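Local coordinates for protein sphingomyelinase C (Streptomyces griseocarneus, PDB 7CNE) that is a bacterial enzyme of the endonuclease/exonuclease/phosphatase family, built on a DNase I-like fold in which two beta-sheets pack face to face, at residues A[7-16]-A[187-195]; A[214-225]-A[257-267]. All blocks are in the same frame, centred on the assembly; numbering follows the deposited sequence.

Interaction 1: A[7-16]-A[187-195]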
loop_
_atom_site.group_PDB
_atom_site.type_symbol
_atom_site.label_atom_id
_atom_site.label_comp_id
_atom_site.label_asym_id
_atom_site.label_seq_id
_atom_site.Cartn_x
_atom_site.Cartn_y
_atom_site.Cartn_z
ATOM N N THR A 7 15.865 17.513 -7.162
ATOM C CA THR A 7 15.360 16.323 -6.472
ATOM C C THR A 7 14.696 16.627 -5.134
ATOM O O THR A 7 15.328 16.517 -4.078
ATOM C CB THR A 7 16.485 15.304 -6.226
ATOM O OG1 THR A 7 17.315 15.216 -7.392
ATOM C CG2 THR A 7 15.902 13.921 -5.903
ATOM N N PRO A 8 13.409 16.976 -5.164
ATOM C CA PRO A 8 12.730 17.355 -3.918
ATOM C C PRO A 8 12.576 16.168 -2.971
ATOM O O PRO A 8 12.213 15.059 -3.374
ATOM C CB PRO A 8 11.375 17.893 -4.397
ATOM C CG PRO A 8 11.182 17.270 -5.762
ATOM C CD PRO A 8 12.561 17.183 -6.349
ATOM N N SER A 9 12.862 16.419 -1.699
ATOM C CA SER A 9 12.929 15.380 -0.677
ATOM C C SER A 9 11.554 15.228 -0.025
ATOM O O SER A 9 11.092 16.132 0.681
ATOM C CB SER A 9 13.991 15.742 0.352
ATOM O OG SER A 9 14.174 14.704 1.282
ATOM N N LEU A 10 10.908 14.088 -0.249
ATOM C CA LEU A 10 9.533 13.857 0.171
ATOM C C LEU A 10 9.455 12.795 1.264
ATOM O O LEU A 10 10.259 11.859 1.306
ATOM C CB LEU A 10 8.651 13.411 -1.012
ATOM C CG LEU A 10 8.347 14.376 -2.164
ATOM C CD1 LEU A 10 7.192 13.824 -3.011
ATOM C CD2 LEU A 10 8.005 15.759 -1.636
ATOM N N LYS A 11 8.450 12.939 2.125
ATOM C CA LYS A 11 8.128 11.972 3.169
ATOM C C LYS A 11 6.935 11.146 2.706
ATOM O O LYS A 11 5.876 11.708 2.412
ATOM C CB LYS A 11 7.784 12.700 4.466
ATOM C CG LYS A 11 8.136 11.982 5.747
ATOM C CD LYS A 11 8.526 13.023 6.798
ATOM C CE LYS A 11 9.146 12.373 8.011
ATOM N NZ LYS A 11 8.244 12.422 9.205
ATOM N N VAL A 12 7.086 9.823 2.649
ATOM C CA VAL A 12 6.048 8.974 2.058
ATOM C C VAL A 12 5.633 7.898 3.051
ATOM O O VAL A 12 6.479 7.139 3.544
ATOM C CB VAL A 12 6.511 8.340 0.736
ATOM C CG1 VAL A 12 5.392 7.460 0.157
ATOM C CG2 VAL A 12 6.914 9.450 -0.263
ATOM N N LEU A 13 4.332 7.833 3.338
ATOM C CA LEU A 13 3.755 6.796 4.191
ATOM C C LEU A 13 3.106 5.717 3.335
ATOM O O LEU A 13 2.364 6.022 2.397
ATOM C CB LEU A 13 2.713 7.391 5.145
ATOM C CG LEU A 13 1.736 6.436 5.837
ATOM C CD1 LEU A 13 2.442 5.597 6.921
ATOM C CD2 LEU A 13 0.562 7.213 6.440
ATOM N N THR A 14 3.373 4.455 3.658
ATOM C CA THR A 14 2.575 3.365 3.121
ATOM C C THR A 14 1.950 2.632 4.298
ATOM O O THR A 14 2.625 2.374 5.299
ATOM C CB THR A 14 3.395 2.418 2.211
ATOM O OG1 THR A 14 2.550 1.375 1.725
ATOM C CG2 THR A 14 4.607 1.801 2.916
ATOM N N TYR A 15 0.654 2.324 4.189
ATOM C CA TYR A 15 -0.089 1.750 5.311
ATOM C C TYR A 15 -1.215 0.861 4.811
ATOM O O TYR A 15 -2.105 1.319 4.084
ATOM C CB TYR A 15 -0.659 2.852 6.204
ATOM C CG TYR A 15 -1.282 2.341 7.487
ATOM C CD1 TYR A 15 -0.604 1.443 8.311
ATOM C CD2 TYR A 15 -2.554 2.761 7.877
ATOM C CE1 TYR A 15 -1.173 0.992 9.511
ATOM C CE2 TYR A 15 -3.126 2.321 9.053
ATOM C CZ TYR A 15 -2.442 1.439 9.869
ATOM O OH TYR A 15 -3.043 1.021 11.043
ATOM N N ASN A 16 -1.193 -0.401 5.224
ATOM C CA ASN A 16 -2.278 -1.333 4.936
ATOM C C ASN A 16 -3.332 -1.164 6.027
ATOM O O ASN A 16 -3.083 -1.500 7.186
ATOM C CB ASN A 16 -1.746 -2.763 4.880
ATOM C CG ASN A 16 -2.821 -3.786 4.515
ATOM O OD1 ASN A 16 -3.963 -3.693 4.970
ATOM N ND2 ASN A 16 -2.449 -4.782 3.703
ATOM N N GLU A 187 13.940 12.843 -12.840
ATOM C CA GLU A 187 12.704 12.861 -12.068
ATOM C C GLU A 187 12.592 11.594 -11.226
ATOM O O GLU A 187 12.881 10.492 -11.709
ATOM C CB GLU A 187 11.495 13.002 -13.004
ATOM C CG GLU A 187 11.502 14.342 -13.727
ATOM C CD GLU A 187 10.355 14.527 -14.705
ATOM O OE1 GLU A 187 10.321 15.607 -15.323
ATOM O OE2 GLU A 187 9.498 13.617 -14.860
ATOM N N GLN A 188 12.185 11.760 -9.965
ATOM C CA GLN A 188 12.086 10.638 -9.033
ATOM C C GLN A 188 10.921 9.722 -9.380
ATOM O O GLN A 188 9.842 10.179 -9.770
ATOM C CB GLN A 188 11.871 11.119 -7.600
ATOM C CG GLN A 188 12.986 11.848 -6.956
ATOM C CD GLN A 188 12.523 12.448 -5.650
ATOM O OE1 GLN A 188 12.324 11.736 -4.662
ATOM N NE2 GLN A 188 12.297 13.749 -5.653
ATOM N N VAL A 189 11.127 8.426 -9.173
ATOM C CA VAL A 189 10.098 7.410 -9.374
ATOM C C VAL A 189 10.145 6.478 -8.171
ATOM O O VAL A 189 11.138 5.776 -7.970
ATOM C CB VAL A 189 10.289 6.612 -10.667
ATOM C CG1 VAL A 189 9.070 5.697 -10.871
ATOM C CG2 VAL A 189 10.511 7.552 -11.859
ATOM N N MET A 190 9.082 6.478 -7.368
ATOM C CA MET A 190 8.993 5.648 -6.177
ATOM C C MET A 190 7.885 4.610 -6.324
ATOM O O MET A 190 6.822 4.893 -6.884
ATOM C CB MET A 190 8.723 6.494 -4.930
ATOM C CG MET A 190 9.912 7.324 -4.474
ATOM S SD MET A 190 9.481 8.389 -3.072
ATOM C CE MET A 190 8.758 9.785 -3.935
ATOM N N LEU A 191 8.136 3.410 -5.808
ATOM C CA LEU A 191 7.120 2.371 -5.665
ATOM C C LEU A 191 6.810 2.237 -4.182
ATOM O O LEU A 191 7.722 2.024 -3.377
ATOM C CB LEU A 191 7.606 1.039 -6.239
ATOM C CG LEU A 191 6.722 -0.187 -5.949
ATOM C CD1 LEU A 191 5.393 -0.076 -6.683
ATOM C CD2 LEU A 191 7.433 -1.454 -6.350
ATOM N N ALA A 192 5.538 2.384 -3.815
ATOM C CA ALA A 192 5.137 2.362 -2.414
ATOM C C ALA A 192 3.993 1.378 -2.259
ATOM O O ALA A 192 3.029 1.429 -3.027
ATOM C CB ALA A 192 4.703 3.756 -1.936
ATOM N N GLY A 193 4.088 0.483 -1.286
ATOM C CA GLY A 193 2.962 -0.395 -1.066
ATOM C C GLY A 193 3.270 -1.535 -0.124
ATOM O O GLY A 193 4.389 -1.691 0.381
ATOM N N ASP A 194 2.216 -2.303 0.133
ATOM C CA ASP A 194 2.316 -3.631 0.719
ATOM C C ASP A 194 2.738 -4.561 -0.411
ATOM O O ASP A 194 1.905 -4.998 -1.211
ATOM C CB ASP A 194 0.975 -4.043 1.321
ATOM C CG ASP A 194 1.011 -5.410 1.962
ATOM O OD1 ASP A 194 2.018 -6.129 1.809
ATOM O OD2 ASP A 194 0.022 -5.751 2.645
ATOM N N LEU A 195 4.035 -4.849 -0.505
ATOM C CA LEU A 195 4.526 -5.659 -1.611
ATOM C C LEU A 195 4.523 -7.149 -1.302
ATOM O O LEU A 195 4.860 -7.942 -2.186
ATOM C CB LEU A 195 5.926 -5.204 -2.035
ATOM C CG LEU A 195 6.056 -3.691 -2.229
ATOM C CD1 LEU A 195 7.443 -3.325 -2.718
ATOM C CD2 LEU A 195 4.991 -3.188 -3.207
HETATM O O HOH W 1 11.653 12.008 -2.156
#
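Q188 reaches P8 because its CG lies beside its own backbone N (chi1 -67°) and the chain beyond is extended, bringing the amide up to the loop that precedes strand 12-19. At the other end of the contact, N16 carries CG opposite its backbone N (chi1 -177°), and the first torsion of D194 is likewise near 180°; the two side chains converge obliquely with their amide and carboxylate planes steeply inclined. Q188 uses both halves of its amide. NE2 donates a short bond of 2.6 Å to P8 O, approaching somewhat tilted from the carbonyl plane, with the methyl group of T7 and the proline ring alongside. OE1 accepts from a water 2.6 Å away, and that same water takes the backbone N-H of L10 (N to water 2.9 Å), so the loop is tied twice to one buried glutamine.

Between the polar ends the contact is mostly apolar. V12 and M190 meet tip to tip, V12 CG2 lying 4.0 Å from M190 SD, while V12 CG1 rests against the A192 methyl. T14 OG1 comes within 3.3 Å of G193 CA, but its hydrogen-bond partner is Q52 NE2. The N16 ND2 to D194 OD2 bond measures 2.9 Å, lies close to the amide plane and uses the anti lone pair of the carboxylate; ND2 also binds E53 OE2, so two carboxylates grip this amide and probably fix its rotation.

The axes of 12-16 and 188-192 approach to 8.7 Å and diverge by 24°, a face-to-face packing of the two sheets with no backbone ladder between them. Strand 12-19 lies between 48-54 and 293-297 in one sheet, and strand 188-192 between 142-150 and 247-251 in the other.

Interaction 2: A[214-225]-A[257-267]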
loop_
_atom_site.group_PDB
_atom_site.type_symbol
_atom_site.label_atom_id
_atom_site.label_comp_id
_atom_site.label_asym_id
_atom_site.label_seq_id
_atom_site.Cartn_x
_atom_site.Cartn_y
_atom_site.Cartn_z
ATOM N N ALA A 214 16.039 0.395 -6.340
ATOM C CA ALA A 214 17.188 0.563 -5.449
ATOM C C ALA A 214 16.777 0.251 -4.012
ATOM O O ALA A 214 15.712 0.689 -3.571
ATOM C CB ALA A 214 17.737 1.982 -5.539
ATOM N N PRO A 215 17.562 -0.523 -3.267
ATOM C CA PRO A 215 17.244 -0.711 -1.849
ATOM C C PRO A 215 17.351 0.617 -1.125
ATOM O O PRO A 215 18.083 1.517 -1.546
ATOM C CB PRO A 215 18.309 -1.704 -1.364
ATOM C CG PRO A 215 19.450 -1.509 -2.302
ATOM C CD PRO A 215 18.827 -1.179 -3.642
ATOM N N ALA A 216 16.570 0.756 -0.061
ATOM C CA ALA A 216 16.758 1.902 0.813
ATOM C C ALA A 216 18.165 1.850 1.389
ATOM O O ALA A 216 18.749 0.776 1.555
ATOM C CB ALA A 216 15.713 1.906 1.934
ATOM N N ASP A 217 18.733 3.025 1.659
ATOM C CA ASP A 217 20.028 3.055 2.327
ATOM C C ASP A 217 19.936 2.482 3.735
ATOM O O ASP A 217 20.921 1.947 4.252
ATOM C CB ASP A 217 20.566 4.483 2.339
ATOM C CG ASP A 217 20.843 5.001 0.938
ATOM O OD1 ASP A 217 21.698 4.406 0.252
ATOM O OD2 ASP A 217 20.187 5.979 0.511
ATOM N N SER A 218 18.764 2.563 4.365
ATOM C CA SER A 218 18.574 1.919 5.653
ATOM C C SER A 218 17.104 1.592 5.832
ATOM O O SER A 218 16.230 2.330 5.369
ATOM C CB SER A 218 19.080 2.777 6.824
ATOM O OG SER A 218 18.412 4.015 6.916
ATOM N N ARG A 219 16.849 0.458 6.471
ATOM C CA ARG A 219 15.511 0.073 6.894
ATOM C C ARG A 219 15.542 0.015 8.416
ATOM O O ARG A 219 16.219 -0.843 9.000
ATOM C CB ARG A 219 15.083 -1.258 6.270
ATOM C CG ARG A 219 13.590 -1.569 6.489
ATOM C CD ARG A 219 13.111 -2.823 5.728
ATOM N NE ARG A 219 11.732 -3.133 6.099
ATOM C CZ ARG A 219 10.657 -2.593 5.525
ATOM N NH1 ARG A 219 10.794 -1.729 4.524
ATOM N NH2 ARG A 219 9.440 -2.931 5.951
ATOM N N ALA A 220 14.814 0.922 9.047
ATOM C CA ALA A 220 14.957 1.239 10.456
ATOM C C ALA A 220 13.669 0.932 11.208
ATOM O O ALA A 220 12.647 0.555 10.619
ATOM C CB ALA A 220 15.351 2.711 10.624
ATOM N N GLY A 221 13.720 1.114 12.528
ATOM C CA GLY A 221 12.537 0.918 13.344
ATOM C C GLY A 221 12.283 -0.554 13.634
ATOM O O GLY A 221 13.202 -1.374 13.682
ATOM N N HIS A 222 11.010 -0.886 13.821
ATOM C CA HIS A 222 10.644 -2.237 14.214
ATOM C C HIS A 222 11.019 -3.219 13.105
ATOM O O HIS A 222 10.927 -2.878 11.915
ATOM C CB HIS A 222 9.148 -2.302 14.520
ATOM C CG HIS A 222 8.724 -3.564 15.200
ATOM N ND1 HIS A 222 9.081 -3.866 16.498
ATOM C CD2 HIS A 222 7.963 -4.599 14.768
ATOM C CE1 HIS A 222 8.560 -5.035 16.835
ATOM N NE2 HIS A 222 7.879 -5.500 15.803
ATOM N N PRO A 223 11.491 -4.425 13.450
ATOM C CA PRO A 223 11.937 -5.362 12.407
ATOM C C PRO A 223 10.826 -5.892 11.509
ATOM O O PRO A 223 11.138 -6.333 10.399
ATOM C CB PRO A 223 12.581 -6.506 13.208
ATOM C CG PRO A 223 12.024 -6.364 14.592
ATOM C CD PRO A 223 11.857 -4.895 14.794
ATOM N N TYR A 224 9.559 -5.884 11.934
ATOM C CA TYR A 224 8.501 -6.584 11.203
ATOM C C TYR A 224 7.292 -5.679 11.016
ATOM O O TYR A 224 6.567 -5.408 11.977
ATOM C CB TYR A 224 8.072 -7.857 11.936
ATOM C CG TYR A 224 9.211 -8.775 12.314
ATOM C CD1 TYR A 224 9.864 -9.545 11.354
ATOM C CD2 TYR A 224 9.627 -8.878 13.638
ATOM C CE1 TYR A 224 10.909 -10.390 11.704
ATOM C CE2 TYR A 224 10.665 -9.717 13.996
ATOM C CZ TYR A 224 11.299 -10.470 13.027
ATOM O OH TYR A 224 12.331 -11.300 13.396
ATOM N N SER A 225 7.029 -5.262 9.773
ATOM C CA SER A 225 5.820 -4.485 9.531
ATOM C C SER A 225 4.557 -5.342 9.545
ATOM O O SER A 225 3.454 -4.785 9.568
ATOM C CB SER A 225 5.932 -3.722 8.203
ATOM O OG SER A 225 5.737 -4.587 7.103
ATOM N N ARG A 257 17.222 10.541 -6.722
ATOM C CA ARG A 257 16.625 10.198 -5.439
ATOM C C ARG A 257 17.437 10.877 -4.352
ATOM O O ARG A 257 18.605 11.207 -4.572
ATOM C CB ARG A 257 16.595 8.675 -5.227
ATOM C CG ARG A 257 17.973 8.032 -5.026
ATOM C CD ARG A 257 17.808 6.555 -4.641
ATOM N NE ARG A 257 19.075 5.897 -4.329
ATOM C CZ ARG A 257 19.816 5.249 -5.223
ATOM N NH1 ARG A 257 19.413 5.172 -6.485
ATOM N NH2 ARG A 257 20.956 4.669 -4.853
ATOM N N PRO A 258 16.845 11.134 -3.186
ATOM C CA PRO A 258 17.632 11.694 -2.083
ATOM C C PRO A 258 18.639 10.686 -1.542
ATOM O O PRO A 258 18.408 9.474 -1.521
ATOM C CB PRO A 258 16.573 12.044 -1.025
ATOM C CG PRO A 258 15.261 12.095 -1.781
ATOM C CD PRO A 258 15.411 11.058 -2.854
ATOM N N ALA A 259 19.777 11.206 -1.092
ATOM C CA ALA A 259 20.735 10.351 -0.418
ATOM C C ALA A 259 20.209 9.965 0.961
ATOM O O ALA A 259 19.403 10.676 1.573
ATOM C CB ALA A 259 22.092 11.052 -0.294
ATOM N N GLY A 260 20.669 8.817 1.447
ATOM C CA GLY A 260 20.268 8.384 2.772
ATOM C C GLY A 260 18.786 8.106 2.877
ATOM O O GLY A 260 18.159 8.442 3.890
ATOM N N TRP A 261 18.210 7.493 1.846
ATOM C CA TRP A 261 16.792 7.170 1.848
ATOM C C TRP A 261 16.506 6.060 2.848
ATOM O O TRP A 261 17.168 5.016 2.841
ATOM C CB TRP A 261 16.360 6.749 0.447
ATOM C CG TRP A 261 14.903 6.503 0.306
ATOM C CD1 TRP A 261 14.278 5.292 0.187
ATOM C CD2 TRP A 261 13.875 7.497 0.240
ATOM N NE1 TRP A 261 12.914 5.476 0.065
ATOM C CE2 TRP A 261 12.645 6.820 0.091
ATOM C CE3 TRP A 261 13.875 8.899 0.306
ATOM C CZ2 TRP A 261 11.435 7.492 -0.004
ATOM C CZ3 TRP A 261 12.677 9.566 0.212
ATOM C CH2 TRP A 261 11.467 8.865 0.065
ATOM N N ARG A 262 15.504 6.273 3.694
ATOM C CA ARG A 262 15.167 5.348 4.766
ATOM C C ARG A 262 13.716 4.879 4.641
ATOM O O ARG A 262 12.846 5.622 4.179
ATOM C CB ARG A 262 15.403 6.026 6.135
ATOM C CG ARG A 262 14.971 5.212 7.359
ATOM C CD ARG A 262 15.482 5.865 8.654
ATOM N NE ARG A 262 16.933 5.721 8.781
ATOM C CZ ARG A 262 17.626 5.972 9.887
ATOM N NH1 ARG A 262 17.014 6.418 10.981
ATOM N NH2 ARG A 262 18.940 5.790 9.892
ATOM N N ASN A 263 13.466 3.628 5.034
ATOM C CA ASN A 263 12.126 3.138 5.373
ATOM C C ASN A 263 12.126 2.844 6.870
ATOM O O ASN A 263 12.930 2.026 7.332
ATOM C CB ASN A 263 11.758 1.847 4.618
ATOM C CG ASN A 263 11.449 2.054 3.129
ATOM O OD1 ASN A 263 10.984 1.118 2.466
ATOM N ND2 ASN A 263 11.719 3.244 2.596
ATOM N N THR A 264 11.235 3.481 7.623
ATOM C CA THR A 264 11.119 3.230 9.059
ATOM C C THR A 264 9.790 2.546 9.361
ATOM O O THR A 264 8.722 3.082 9.038
ATOM C CB THR A 264 11.244 4.526 9.861
ATOM O OG1 THR A 264 12.491 5.149 9.542
ATOM C CG2 THR A 264 11.207 4.231 11.353
ATOM N N VAL A 265 9.859 1.365 9.966
ATOM C CA VAL A 265 8.664 0.667 10.430
ATOM C C VAL A 265 8.300 1.232 11.799
ATOM O O VAL A 265 9.104 1.172 12.736
ATOM C CB VAL A 265 8.895 -0.848 10.499
ATOM C CG1 VAL A 265 7.584 -1.577 10.830
ATOM C CG2 VAL A 265 9.506 -1.366 9.178
ATOM N N VAL A 266 7.103 1.791 11.919
ATOM C CA VAL A 266 6.714 2.563 13.097
ATOM C C VAL A 266 5.670 1.762 13.860
ATOM O O VAL A 266 4.522 1.641 13.415
ATOM C CB VAL A 266 6.175 3.950 12.720
ATOM C CG1 VAL A 266 5.639 4.649 13.950
ATOM C CG2 VAL A 266 7.257 4.792 12.042
ATOM N N GLN A 267 6.056 1.236 15.025
ATOM C CA GLN A 267 5.155 0.437 15.864
ATOM C C GLN A 267 4.363 1.365 16.787
ATOM O O GLN A 267 4.670 1.533 17.968
ATOM C CB GLN A 267 5.960 -0.599 16.642
ATOM C CG GLN A 267 5.153 -1.567 17.500
ATOM C CD GLN A 267 6.050 -2.526 18.257
ATOM O OE1 GLN A 267 6.984 -2.108 18.936
ATOM N NE2 GLN A 267 5.797 -3.820 18.110
HETATM O O HOH W 2 19.313 6.824 -1.761
HETATM O O HOH W 3 21.866 4.751 -2.287
HETATM O O HOH W 4 19.539 6.148 5.636
HETATM O O HOH W 5 13.145 -0.879 2.876
#
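V265 is wedged into the turn that follows strand 218-221, where the contact is tightest. Its CB lies 3.2 Å from H222 O, CG1 packs on S225 CA, and CG2 sits 3.6 Å from R219 NH2, over one face of the guanidinium. The extended R219 side chain, which forms a salt bridge with D245, sets NH1 near the N263 amide, and a water joins NH1 to N263 OD1; N263 OD1 is also bonded to V249 N. Beneath these groups the backbones form a regular parallel ladder, with A220 N donating to N263 O at 2.8 Å and V265 N to A220 O at 3.0 Å. G221 has positive phi and a position where a CB would clash with V265 O.

The other face, carrying S218, A220, R262 and T264, is more open. R262, bent at chi3 (-71°), turns back so that NE donates to S218 OG at 2.9 Å, while the A220 methyl lies over one face of its guanidinium. Looser still is the strand entrance: D217 OD2 accepts from W261 N at 2.8 Å, but its carboxylate reaches R257 only through two waters, which lie in the guanidinium plane. At the far end, P223 CD and Q267 NE2 flank opposite faces of the H222 ring, whose NE2 is bonded to D227; Q267 NE2 is itself hydrogen-bonded to E230 OE1.

Strand 218-221 forms one edge of its sheet within the chain, paired in parallel with 261-265. Strand 247-251, which lies between them in sequence, belongs to the opposing sheet, a crossing from layer to layer consistent with the two-sheet sandwich of the DNase I-like fold.

Interaction 1 packs the two sheets against each other, whereas interaction 2 zips together two strands at the margin of the sheet that also holds strand 12-19. Their centres are 11 Å apart and they meet at W261, whose CH2 lies 3.5 Å from L10 O and 3.7 Å from M190 SD; P258 CD adds a contact of 3.6 Å to Q188 OE1. H251 of the opposing sheet touches Q188 and M190 as well as R257, P258 and W261. At the other end, D247 links them again, contacting D194 and accepting a bond from S225 OG. A bound succinic acid, probably from the crystallisation liquor, lies about 3 Å from the D194 side chain and may mark a pocket.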